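Local coordinates for putative fructose-aminoacid-6-phosphate deglycase (Bacillus subtilis, PDB 3EUA), which converts a range of fructosamine 6-phosphates to glucose 6-phosphate and a free amino acid, at residues 265-268 and 272-275; 246-251 and 261-266; 21-26 and 101-106. All blocks are in the same frame, centred on the assembly; numbering follows the deposited sequence.

Contact 1. Residues 265-268 and 272-275; sequences FSKK and KLTV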
ATOM      1  N   PHE A 265       6.705 -21.452   5.082  1.00 19.02           N
ATOM      2  CA  PHE A 265       7.029 -21.091   6.440  1.00 19.15           C
ATOM      3  C   PHE A 265       5.828 -21.266   7.359  1.00 19.59           C
ATOM      4  O   PHE A 265       5.945 -21.891   8.407  1.00 19.50           O
ATOM      5  CB  PHE A 265       7.505 -19.637   6.492  1.00 19.59           C
ATOM      6  CG  PHE A 265       7.832 -19.168   7.859  1.00 18.33           C
ATOM      7  CD1 PHE A 265       9.074 -19.429   8.405  1.00 19.15           C
ATOM      8  CD2 PHE A 265       6.909 -18.427   8.601  1.00 20.47           C
ATOM      9  CE1 PHE A 265       9.394 -18.997   9.651  1.00 19.44           C
ATOM     10  CE2 PHE A 265       7.212 -17.991   9.880  1.00 19.79           C
ATOM     11  CZ  PHE A 265       8.456 -18.267  10.398  1.00 19.64           C
ATOM     12  N   SER A 266       4.682 -20.721   6.937  1.00 20.13           N
ATOM     13  CA  SER A 266       3.443 -20.738   7.719  1.00 20.41           C
ATOM     14  C   SER A 266       2.980 -22.154   8.063  1.00 21.02           C
ATOM     15  O   SER A 266       2.436 -22.367   9.147  1.00 20.52           O
ATOM     16  CB  SER A 266       2.328 -19.958   7.004  1.00 20.99           C
ATOM     17  OG  SER A 266       2.752 -18.623   6.725  1.00 19.12           O
ATOM     18  N   LYS A 267       3.188 -23.102   7.142  1.00 21.29           N
ATOM     19  CA  LYS A 267       2.845 -24.495   7.387  1.00 22.29           C
ATOM     20  C   LYS A 267       3.741 -25.142   8.454  1.00 22.53           C
ATOM     21  O   LYS A 267       3.306 -26.056   9.151  1.00 22.94           O
ATOM     22  CB  LYS A 267       2.912 -25.287   6.084  1.00 22.74           C
ATOM     23  CG  LYS A 267       1.814 -24.970   5.079  1.00 23.47           C
ATOM     24  CD  LYS A 267       1.575 -26.151   4.118  1.00 28.56           C
ATOM     25  CE  LYS A 267       2.725 -26.449   3.185  1.00 30.22           C
ATOM     26  NZ  LYS A 267       2.619 -27.852   2.653  1.00 32.58           N
ATOM     27  N   LYS A 268       4.976 -24.670   8.590  1.00 22.90           N
ATOM     28  CA  LYS A 268       5.891 -25.207   9.593  1.00 23.69           C
ATOM     29  C   LYS A 268       5.632 -24.637  10.987  1.00 23.34           C
ATOM     30  O   LYS A 268       5.659 -25.383  11.971  1.00 22.72           O
ATOM     31  CB  LYS A 268       7.340 -24.931   9.188  1.00 23.90           C
ATOM     32  CG  LYS A 268       8.401 -25.592  10.096  1.00 25.68           C
ATOM     33  CD  LYS A 268       9.819 -25.378   9.503  1.00 26.75           C
ATOM     34  CE  LYS A 268      10.944 -26.046  10.285  1.00 27.96           C
ATOM     35  NZ  LYS A 268      10.786 -27.523  10.230  1.00 31.80           N
ATOM     36  N   LYS A 272      -3.488 -22.989  11.889  1.00 23.00           N
ATOM     37  CA  LYS A 272      -4.823 -22.583  11.440  1.00 23.16           C
ATOM     38  C   LYS A 272      -4.714 -21.825  10.129  1.00 22.12           C
ATOM     39  O   LYS A 272      -4.941 -20.610  10.067  1.00 21.94           O
ATOM     40  CB  LYS A 272      -5.526 -21.722  12.493  1.00 23.29           C
ATOM     41  CG  LYS A 272      -5.853 -22.407  13.877  1.00 25.20           C
ATOM     42  CD  LYS A 272      -6.270 -21.301  14.879  1.00 25.07           C
ATOM     43  CE  LYS A 272      -6.648 -21.738  16.281  1.00 26.69           C
ATOM     44  NZ  LYS A 272      -6.975 -20.536  17.156  1.00 25.04           N
ATOM     45  N   LEU A 273      -4.364 -22.549   9.071  1.00 21.67           N
ATOM     46  CA  LEU A 273      -4.152 -21.959   7.737  1.00 21.29           C
ATOM     47  C   LEU A 273      -5.292 -22.282   6.792  1.00 21.26           C
ATOM     48  O   LEU A 273      -5.770 -23.408   6.761  1.00 21.24           O
ATOM     49  CB  LEU A 273      -2.875 -22.514   7.103  1.00 21.55           C
ATOM     50  CG  LEU A 273      -1.576 -22.371   7.884  1.00 22.40           C
ATOM     51  CD1 LEU A 273      -0.431 -22.838   7.031  1.00 22.73           C
ATOM     52  CD2 LEU A 273      -1.346 -20.920   8.311  1.00 23.02           C
ATOM     53  N   THR A 274      -5.758 -21.273   6.057  1.00 20.83           N
ATOM     54  CA  THR A 274      -6.824 -21.465   5.078  1.00 20.38           C
ATOM     55  C   THR A 274      -6.165 -21.053   3.805  1.00 20.55           C
ATOM     56  O   THR A 274      -5.943 -19.853   3.579  1.00 20.39           O
ATOM     57  CB  THR A 274      -8.056 -20.610   5.384  1.00 20.13           C
ATOM     58  OG1 THR A 274      -8.640 -21.064   6.615  1.00 19.19           O
ATOM     59  CG2 THR A 274      -9.068 -20.777   4.316  1.00 20.98           C
ATOM     60  N   VAL A 275      -5.850 -22.027   2.961  1.00 20.12           N
ATOM     61  CA  VAL A 275      -5.095 -21.765   1.748  1.00 20.25           C
ATOM     62  C   VAL A 275      -5.940 -21.842   0.474  1.00 20.52           C
ATOM     63  O   VAL A 275      -6.625 -22.827   0.240  1.00 20.32           O
ATOM     64  CB  VAL A 275      -3.923 -22.792   1.596  1.00 20.29           C
ATOM     65  CG1 VAL A 275      -3.068 -22.485   0.383  1.00 19.28           C
ATOM     66  CG2 VAL A 275      -3.070 -22.839   2.880  1.00 19.36           C
TER
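Leu273, at the start of strand 273-277, lays both methyls against the last turn of helix 256-269, and its van der Waals contacts with Ser266 and Lys267 make up the joint. Leu273 CD1 rests on the helix backbone itself, 3.6 Å from Ser266 O, and Leu273 CD2 stands 4.0 Å from Ser266 CB. The leucine's CG lies anti to its carbonyl carbon (chi1 -56°), a setting that carries the fork across to the helix. Serine suits the spot because its small CB lets the methyls come up to the main chain.

Lys267 meets the same methyl with its backbone N and with the aliphatic root of its chain, CG lying 3.7 Å from Leu273 CD1, the two side chains crossing at about a right angle. Beyond that the lysine bends at chi3 (-67°) and takes its ammonium away from the strand, as befits an exposed position.

The polar end of Ser266 is engaged elsewhere, OG pairing with Tyr232 OH. With an alanine in place of Leu273, a gap would probably open beside Ser266 and the aliphatic part of Lys267 would lose its apolar partner.

This is the helix-to-strand return of a right-handed beta-alpha-beta crossover in the second SIS domain, a Rossmann-like alpha/beta fold.

Contact 2. Residues 246-251 and 261-266; sequences FIILLG and RALTFS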
ATOM      1  N   PHE A 246      -4.494 -17.631   9.528  1.00 19.04           N
ATOM      2  CA  PHE A 246      -4.017 -16.988   8.300  1.00 19.01           C
ATOM      3  C   PHE A 246      -4.728 -17.528   7.082  1.00 19.02           C
ATOM      4  O   PHE A 246      -4.813 -18.740   6.919  1.00 18.91           O
ATOM      5  CB  PHE A 246      -2.509 -17.248   8.078  1.00 19.96           C
ATOM      6  CG  PHE A 246      -1.595 -16.158   8.638  1.00 20.45           C
ATOM      7  CD1 PHE A 246      -1.245 -16.129   9.979  1.00 20.82           C
ATOM      8  CD2 PHE A 246      -1.094 -15.175   7.807  1.00 20.13           C
ATOM      9  CE1 PHE A 246      -0.396 -15.132  10.480  1.00 21.59           C
ATOM     10  CE2 PHE A 246      -0.261 -14.172   8.312  1.00 20.82           C
ATOM     11  CZ  PHE A 246       0.078 -14.157   9.642  1.00 21.15           C
ATOM     12  N   ILE A 247      -5.249 -16.630   6.246  1.00 18.69           N
ATOM     13  CA  ILE A 247      -5.827 -16.973   4.967  1.00 18.60           C
ATOM     14  C   ILE A 247      -4.716 -16.604   3.997  1.00 18.61           C
ATOM     15  O   ILE A 247      -4.302 -15.437   3.946  1.00 19.07           O
ATOM     16  CB  ILE A 247      -7.066 -16.159   4.576  1.00 18.63           C
ATOM     17  CG1 ILE A 247      -8.268 -16.476   5.468  1.00 17.85           C
ATOM     18  CG2 ILE A 247      -7.427 -16.409   3.082  1.00 20.01           C
ATOM     19  CD1 ILE A 247      -9.388 -15.466   5.257  1.00 20.69           C
ATOM     20  N   ILE A 248      -4.254 -17.575   3.231  1.00 18.72           N
ATOM     21  CA  ILE A 248      -3.148 -17.395   2.305  1.00 18.99           C
ATOM     22  C   ILE A 248      -3.555 -17.649   0.872  1.00 18.84           C
ATOM     23  O   ILE A 248      -4.125 -18.689   0.542  1.00 17.98           O
ATOM     24  CB  ILE A 248      -2.031 -18.356   2.699  1.00 19.27           C
ATOM     25  CG1 ILE A 248      -1.503 -17.939   4.074  1.00 19.04           C
ATOM     26  CG2 ILE A 248      -0.940 -18.408   1.596  1.00 20.51           C
ATOM     27  CD1 ILE A 248      -0.358 -18.792   4.639  1.00 19.49           C
ATOM     28  N   LEU A 249      -3.281 -16.669   0.015  1.00 19.08           N
ATOM     29  CA  LEU A 249      -3.654 -16.771  -1.384  1.00 19.76           C
ATOM     30  C   LEU A 249      -2.452 -16.980  -2.277  1.00 19.90           C
ATOM     31  O   LEU A 249      -1.451 -16.307  -2.135  1.00 21.39           O
ATOM     32  CB  LEU A 249      -4.348 -15.500  -1.863  1.00 19.54           C
ATOM     33  CG  LEU A 249      -5.538 -15.042  -1.034  1.00 20.37           C
ATOM     34  CD1 LEU A 249      -6.035 -13.698  -1.602  1.00 18.78           C
ATOM     35  CD2 LEU A 249      -6.631 -16.109  -0.930  1.00 20.12           C
ATOM     36  N   LEU A 250      -2.553 -17.930  -3.180  1.00 20.27           N
ATOM     37  CA  LEU A 250      -1.486 -18.185  -4.124  1.00 20.47           C
ATOM     38  C   LEU A 250      -2.090 -17.985  -5.494  1.00 20.40           C
ATOM     39  O   LEU A 250      -3.065 -18.648  -5.857  1.00 20.67           O
ATOM     40  CB  LEU A 250      -0.871 -19.571  -3.965  1.00 21.39           C
ATOM     41  CG  LEU A 250      -0.158 -19.820  -2.638  1.00 21.83           C
ATOM     42  CD1 LEU A 250      -1.155 -20.458  -1.630  1.00 22.33           C
ATOM     43  CD2 LEU A 250       1.030 -20.691  -2.906  1.00 23.08           C
ATOM     44  N   GLY A 251      -1.522 -17.048  -6.247  1.00 20.34           N
ATOM     45  CA  GLY A 251      -2.016 -16.719  -7.574  1.00 20.10           C
ATOM     46  C   GLY A 251      -1.198 -17.368  -8.657  1.00 19.89           C
ATOM     47  O   GLY A 251      -0.456 -18.318  -8.406  1.00 19.54           O
ATOM     48  N   ARG A 261       6.782 -19.160  -0.759  1.00 19.15           N
ATOM     49  CA  ARG A 261       7.746 -19.100   0.330  1.00 18.51           C
ATOM     50  C   ARG A 261       7.020 -18.847   1.655  1.00 18.35           C
ATOM     51  O   ARG A 261       7.317 -19.497   2.670  1.00 18.15           O
ATOM     52  CB  ARG A 261       8.804 -18.025   0.044  1.00 18.38           C
ATOM     53  CG  ARG A 261       9.899 -17.929   1.046  1.00 18.99           C
ATOM     54  CD  ARG A 261      10.662 -16.668   0.859  1.00 20.43           C
ATOM     55  NE  ARG A 261      11.745 -16.552   1.838  1.00 20.68           N
ATOM     56  CZ  ARG A 261      12.429 -15.429   2.052  1.00 22.05           C
ATOM     57  NH1 ARG A 261      12.162 -14.326   1.364  1.00 22.23           N
ATOM     58  NH2 ARG A 261      13.375 -15.391   2.978  1.00 21.85           N
ATOM     59  N   ALA A 262       6.071 -17.924   1.631  1.00 18.14           N
ATOM     60  CA  ALA A 262       5.252 -17.557   2.802  1.00 18.06           C
ATOM     61  C   ALA A 262       4.447 -18.753   3.313  1.00 17.93           C
ATOM     62  O   ALA A 262       4.389 -19.010   4.515  1.00 18.42           O
ATOM     63  CB  ALA A 262       4.347 -16.401   2.427  1.00 17.27           C
ATOM     64  N   LEU A 263       3.837 -19.491   2.395  1.00 18.59           N
ATOM     65  CA  LEU A 263       3.052 -20.670   2.745  1.00 18.49           C
ATOM     66  C   LEU A 263       3.934 -21.719   3.387  1.00 18.55           C
ATOM     67  O   LEU A 263       3.562 -22.310   4.412  1.00 18.41           O
ATOM     68  CB  LEU A 263       2.383 -21.274   1.504  1.00 18.86           C
ATOM     69  CG  LEU A 263       1.563 -22.555   1.740  1.00 19.81           C
ATOM     70  CD1 LEU A 263       0.479 -22.366   2.828  1.00 17.39           C
ATOM     71  CD2 LEU A 263       0.961 -23.070   0.410  1.00 18.79           C
ATOM     72  N   THR A 264       5.085 -21.972   2.776  1.00 18.67           N
ATOM     73  CA  THR A 264       6.017 -22.965   3.298  1.00 18.86           C
ATOM     74  C   THR A 264       6.336 -22.695   4.776  1.00 19.04           C
ATOM     75  O   THR A 264       6.253 -23.596   5.610  1.00 18.30           O
ATOM     76  CB  THR A 264       7.339 -23.022   2.454  1.00 19.10           C
ATOM     77  OG1 THR A 264       7.030 -23.432   1.117  1.00 19.13           O
ATOM     78  CG2 THR A 264       8.321 -23.996   3.036  1.00 18.93           C
ATOM     79  N   PHE A 265       6.705 -21.452   5.082  1.00 19.02           N
ATOM     80  CA  PHE A 265       7.029 -21.091   6.440  1.00 19.15           C
ATOM     81  C   PHE A 265       5.828 -21.266   7.359  1.00 19.59           C
ATOM     82  O   PHE A 265       5.945 -21.891   8.407  1.00 19.50           O
ATOM     83  CB  PHE A 265       7.505 -19.637   6.492  1.00 19.59           C
ATOM     84  CG  PHE A 265       7.832 -19.168   7.859  1.00 18.33           C
ATOM     85  CD1 PHE A 265       9.074 -19.429   8.405  1.00 19.15           C
ATOM     86  CD2 PHE A 265       6.909 -18.427   8.601  1.00 20.47           C
ATOM     87  CE1 PHE A 265       9.394 -18.997   9.651  1.00 19.44           C
ATOM     88  CE2 PHE A 265       7.212 -17.991   9.880  1.00 19.79           C
ATOM     89  CZ  PHE A 265       8.456 -18.267  10.398  1.00 19.64           C
ATOM     90  N   SER A 266       4.682 -20.721   6.937  1.00 20.13           N
ATOM     91  CA  SER A 266       3.443 -20.738   7.719  1.00 20.41           C
ATOM     92  C   SER A 266       2.980 -22.154   8.063  1.00 21.02           C
ATOM     93  O   SER A 266       2.436 -22.367   9.147  1.00 20.52           O
ATOM     94  CB  SER A 266       2.328 -19.958   7.004  1.00 20.99           C
ATOM     95  OG  SER A 266       2.752 -18.623   6.725  1.00 19.12           O
TER
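Ile248 and Leu263 mark the closest backbone approach, their CA atoms 7.0 Å apart, where helix 261-266 runs back over strand 246-250. The two axes come within 9.3 Å and their N-to-C directions make 146°, so the helix descends roughly antiparallel to the strand, as a crossover helix must. At that spacing the layers are joined through side chains.

Leu263 divides its fork between two strand residues on the same sheet face. Leu263 CD1 meets Ile248 CD1 at 4.1 Å, while Leu263 CD2 touches Leu250 CD1 at 3.9 Å, the two leucines crossing at about a right angle. With CG anti to the backbone N (chi1 178°), the helix residue extends toward the strand far enough to span both neighbours. Branched aliphatics fit here because they fill a buried interface with methyl surface.

Ile248 CD1 also sits 3.7 Å from Ser266 OG. Ser266 OG turns back to donate to Ala262 O, one turn earlier, at 2.8 Å and from above the carbonyl plane (39° out of it); Ser266 N reaches the same oxygen from the opposite face. This bond, with its partner outside the two segments, helps satisfy the buried hydroxyl beside the apolar methyl.

Such aliphatic packing of a helix on a central parallel strand is the first half of the beta-alpha-beta unit formed by 246-250, 256-269 and 273-277 in the second SIS domain.

Contact 3. Residues 21-26 and 101-106; sequences KGKTID and GALTIA
Lys23 and Leu103 meet at about a right angle, the long lysine chain passing across the end of the leucine fork. CG of Lys23 is anti to its carbonyl carbon (chi1 -72°), and the chain is extended from there on, which brings its far end over to both leucine methyls: Lys23 NZ comes 3.6 Å from Leu103 CD1, and Lys23 CD lies 4.2 Å from Leu103 CD2. The terminal nitrogen, with CD behind it, thus does the touching, in a van der Waals contact and not a polar one. Lysine suits this partly exposed rim through its length and flexible reach.

Ile25 comes to the same fork through its end methyl, Ile25 CD1 standing 4.3 Å from Leu103 CD2. This is looser, purely aliphatic packing. Leu103 can serve both residues because its CG is anti to the backbone N (chi1 175°), extending the fork toward the loop, where CD2 is shared between the lysine and the isoleucine. A leucine fits this buried strand position, its two methyls offering apolar surface to several neighbours at once.

On strand 103-108 Leu103 also packs on Phe16 and Leu20 of helix 11-20, on Leu77 of the adjoining strand 76-82 and on Tyr121 of strand 121-124. Loop 21-26 thus lies at the edge of the seam between helix 11-20 and the parallel sheet of the first SIS domain, leading into strand 27-32.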
ATOM      1  N   LYS A  21      -8.619   7.059 -28.906  1.00 26.22           N
ATOM      2  CA  LYS A  21      -7.685   6.954 -30.007  1.00 26.77           C
ATOM      3  C   LYS A  21      -7.112   8.311 -30.390  1.00 26.76           C
ATOM      4  O   LYS A  21      -7.860   9.273 -30.599  1.00 26.47           O
ATOM      5  CB  LYS A  21      -8.366   6.336 -31.229  1.00 27.18           C
ATOM      6  CG  LYS A  21      -7.459   6.223 -32.414  1.00 27.15           C
ATOM      7  N   GLY A  22      -5.786   8.372 -30.466  1.00 26.82           N
ATOM      8  CA  GLY A  22      -5.086   9.601 -30.844  1.00 27.07           C
ATOM      9  C   GLY A  22      -4.809  10.569 -29.706  1.00 27.07           C
ATOM     10  O   GLY A  22      -4.129  11.569 -29.906  1.00 26.99           O
ATOM     11  N   LYS A  23      -5.345  10.299 -28.522  1.00 26.95           N
ATOM     12  CA  LYS A  23      -5.131  11.188 -27.396  1.00 27.50           C
ATOM     13  C   LYS A  23      -3.774  10.920 -26.785  1.00 27.14           C
ATOM     14  O   LYS A  23      -3.207   9.834 -26.917  1.00 27.05           O
ATOM     15  CB  LYS A  23      -6.221  11.038 -26.329  1.00 27.78           C
ATOM     16  CG  LYS A  23      -7.580  11.605 -26.706  1.00 28.96           C
ATOM     17  CD  LYS A  23      -8.540  11.397 -25.553  1.00 29.21           C
ATOM     18  CE  LYS A  23      -9.930  11.970 -25.803  1.00 32.83           C
ATOM     19  NZ  LYS A  23     -10.946  11.316 -24.893  1.00 33.77           N
ATOM     20  N   THR A  24      -3.239  11.931 -26.130  1.00 27.79           N
ATOM     21  CA  THR A  24      -1.938  11.772 -25.514  1.00 27.83           C
ATOM     22  C   THR A  24      -2.166  11.670 -24.033  1.00 26.32           C
ATOM     23  O   THR A  24      -2.552  12.627 -23.393  1.00 26.93           O
ATOM     24  CB  THR A  24      -1.031  12.938 -25.813  1.00 28.46           C
ATOM     25  OG1 THR A  24      -1.501  14.082 -25.091  1.00 32.64           O
ATOM     26  CG2 THR A  24      -1.000  13.212 -27.344  1.00 27.51           C
ATOM     27  N   ILE A  25      -1.897  10.498 -23.499  1.00 25.26           N
ATOM     28  CA  ILE A  25      -2.057  10.204 -22.081  1.00 24.08           C
ATOM     29  C   ILE A  25      -0.722   9.680 -21.598  1.00 23.95           C
ATOM     30  O   ILE A  25      -0.187   8.738 -22.182  1.00 24.47           O
ATOM     31  CB  ILE A  25      -3.087   9.081 -21.802  1.00 24.32           C
ATOM     32  CG1 ILE A  25      -4.498   9.427 -22.300  1.00 24.17           C
ATOM     33  CG2 ILE A  25      -3.140   8.801 -20.333  1.00 22.19           C
ATOM     34  CD1 ILE A  25      -5.078  10.744 -21.744  1.00 24.38           C
ATOM     35  N   ASP A  26      -0.172  10.260 -20.537  1.00 22.90           N
ATOM     36  CA  ASP A  26       1.095   9.774 -20.013  1.00 22.48           C
ATOM     37  C   ASP A  26       1.000   9.261 -18.577  1.00 21.33           C
ATOM     38  O   ASP A  26       2.011   8.827 -18.019  1.00 20.95           O
ATOM     39  CB  ASP A  26       2.190  10.850 -20.120  1.00 23.10           C
ATOM     40  CG  ASP A  26       1.949  12.088 -19.248  1.00 25.01           C
ATOM     41  OD1 ASP A  26       1.112  12.103 -18.340  1.00 27.54           O
ATOM     42  OD2 ASP A  26       2.655  13.092 -19.488  1.00 29.46           O
ATOM     43  N   GLY A 101      -8.284  19.157 -15.982  1.00 24.29           N
ATOM     44  CA  GLY A 101      -8.152  18.807 -17.400  1.00 23.69           C
ATOM     45  C   GLY A 101      -7.951  17.318 -17.670  1.00 23.10           C
ATOM     46  O   GLY A 101      -7.758  16.905 -18.804  1.00 23.11           O
ATOM     47  N   ALA A 102      -8.025  16.490 -16.639  1.00 22.13           N
ATOM     48  CA  ALA A 102      -7.849  15.059 -16.837  1.00 21.82           C
ATOM     49  C   ALA A 102      -9.071  14.419 -17.504  1.00 21.53           C
ATOM     50  O   ALA A 102     -10.199  14.929 -17.410  1.00 21.17           O
ATOM     51  CB  ALA A 102      -7.557  14.358 -15.509  1.00 21.57           C
ATOM     52  N   LEU A 103      -8.805  13.322 -18.217  1.00 21.28           N
ATOM     53  CA  LEU A 103      -9.833  12.510 -18.832  1.00 20.93           C
ATOM     54  C   LEU A 103     -10.316  11.606 -17.701  1.00 21.01           C
ATOM     55  O   LEU A 103      -9.505  10.951 -17.041  1.00 20.76           O
ATOM     56  CB  LEU A 103      -9.248  11.675 -19.970  1.00 21.03           C
ATOM     57  CG  LEU A 103     -10.150  10.663 -20.681  1.00 21.24           C
ATOM     58  CD1 LEU A 103     -11.342  11.346 -21.331  1.00 21.12           C
ATOM     59  CD2 LEU A 103      -9.303   9.899 -21.705  1.00 21.01           C
ATOM     60  N   THR A 104     -11.622  11.586 -17.454  1.00 20.44           N
ATOM     61  CA  THR A 104     -12.184  10.800 -16.367  1.00 20.21           C
ATOM     62  C   THR A 104     -13.203   9.783 -16.817  1.00 20.09           C
ATOM     63  O   THR A 104     -14.080  10.079 -17.628  1.00 19.45           O
ATOM     64  CB  THR A 104     -12.882  11.714 -15.302  1.00 19.55           C
ATOM     65  OG1 THR A 104     -13.851  12.553 -15.923  1.00 19.89           O
ATOM     66  CG2 THR A 104     -11.867  12.569 -14.586  1.00 20.01           C
ATOM     67  N   ILE A 105     -13.079   8.579 -16.266  1.00 19.90           N
ATOM     68  CA  ILE A 105     -14.020   7.523 -16.534  1.00 19.85           C
ATOM     69  C   ILE A 105     -14.386   6.912 -15.184  1.00 20.39           C
ATOM     70  O   ILE A 105     -13.509   6.539 -14.422  1.00 20.18           O
ATOM     71  CB  ILE A 105     -13.462   6.470 -17.495  1.00 20.05           C
ATOM     72  CG1 ILE A 105     -14.526   5.388 -17.708  1.00 20.83           C
ATOM     73  CG2 ILE A 105     -12.139   5.902 -16.930  1.00 18.04           C
ATOM     74  CD1 ILE A 105     -14.353   4.499 -18.941  1.00 21.89           C
ATOM     75  N   ALA A 106     -15.685   6.841 -14.896  1.00 20.57           N
ATOM     76  CA  ALA A 106     -16.172   6.299 -13.667  1.00 21.31           C
ATOM     77  C   ALA A 106     -16.951   5.027 -13.907  1.00 22.41           C
ATOM     78  O   ALA A 106     -17.733   4.953 -14.864  1.00 21.77           O
ATOM     79  CB  ALA A 106     -17.082   7.350 -12.972  1.00 20.21           C
TER

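Overall arrangement
Contacts 1 and 2 are successive joints of one beta-alpha-beta unit: they share Ser266 as a touching residue of helix 256-269 and reach the neighbouring strands 273-277 and 246-250. They also touch directly, Val275 CG2 packing 3.6 Å from Leu263 CD1. Contact 2 is the buried one, built mainly from methyl groups gathered on Leu263, with a hydrogen-bonded serine at one side, whereas contact 1, at the outermost strand of its sheet within the chain, reaches the surface. Contact 3 belongs to the other SIS domain, its centre about 39 Å from that of contact 2. Partly buried like contact 1, it brings a lysine's NZ itself to the leucine, where contact 1 uses CG and leads the ammonium away.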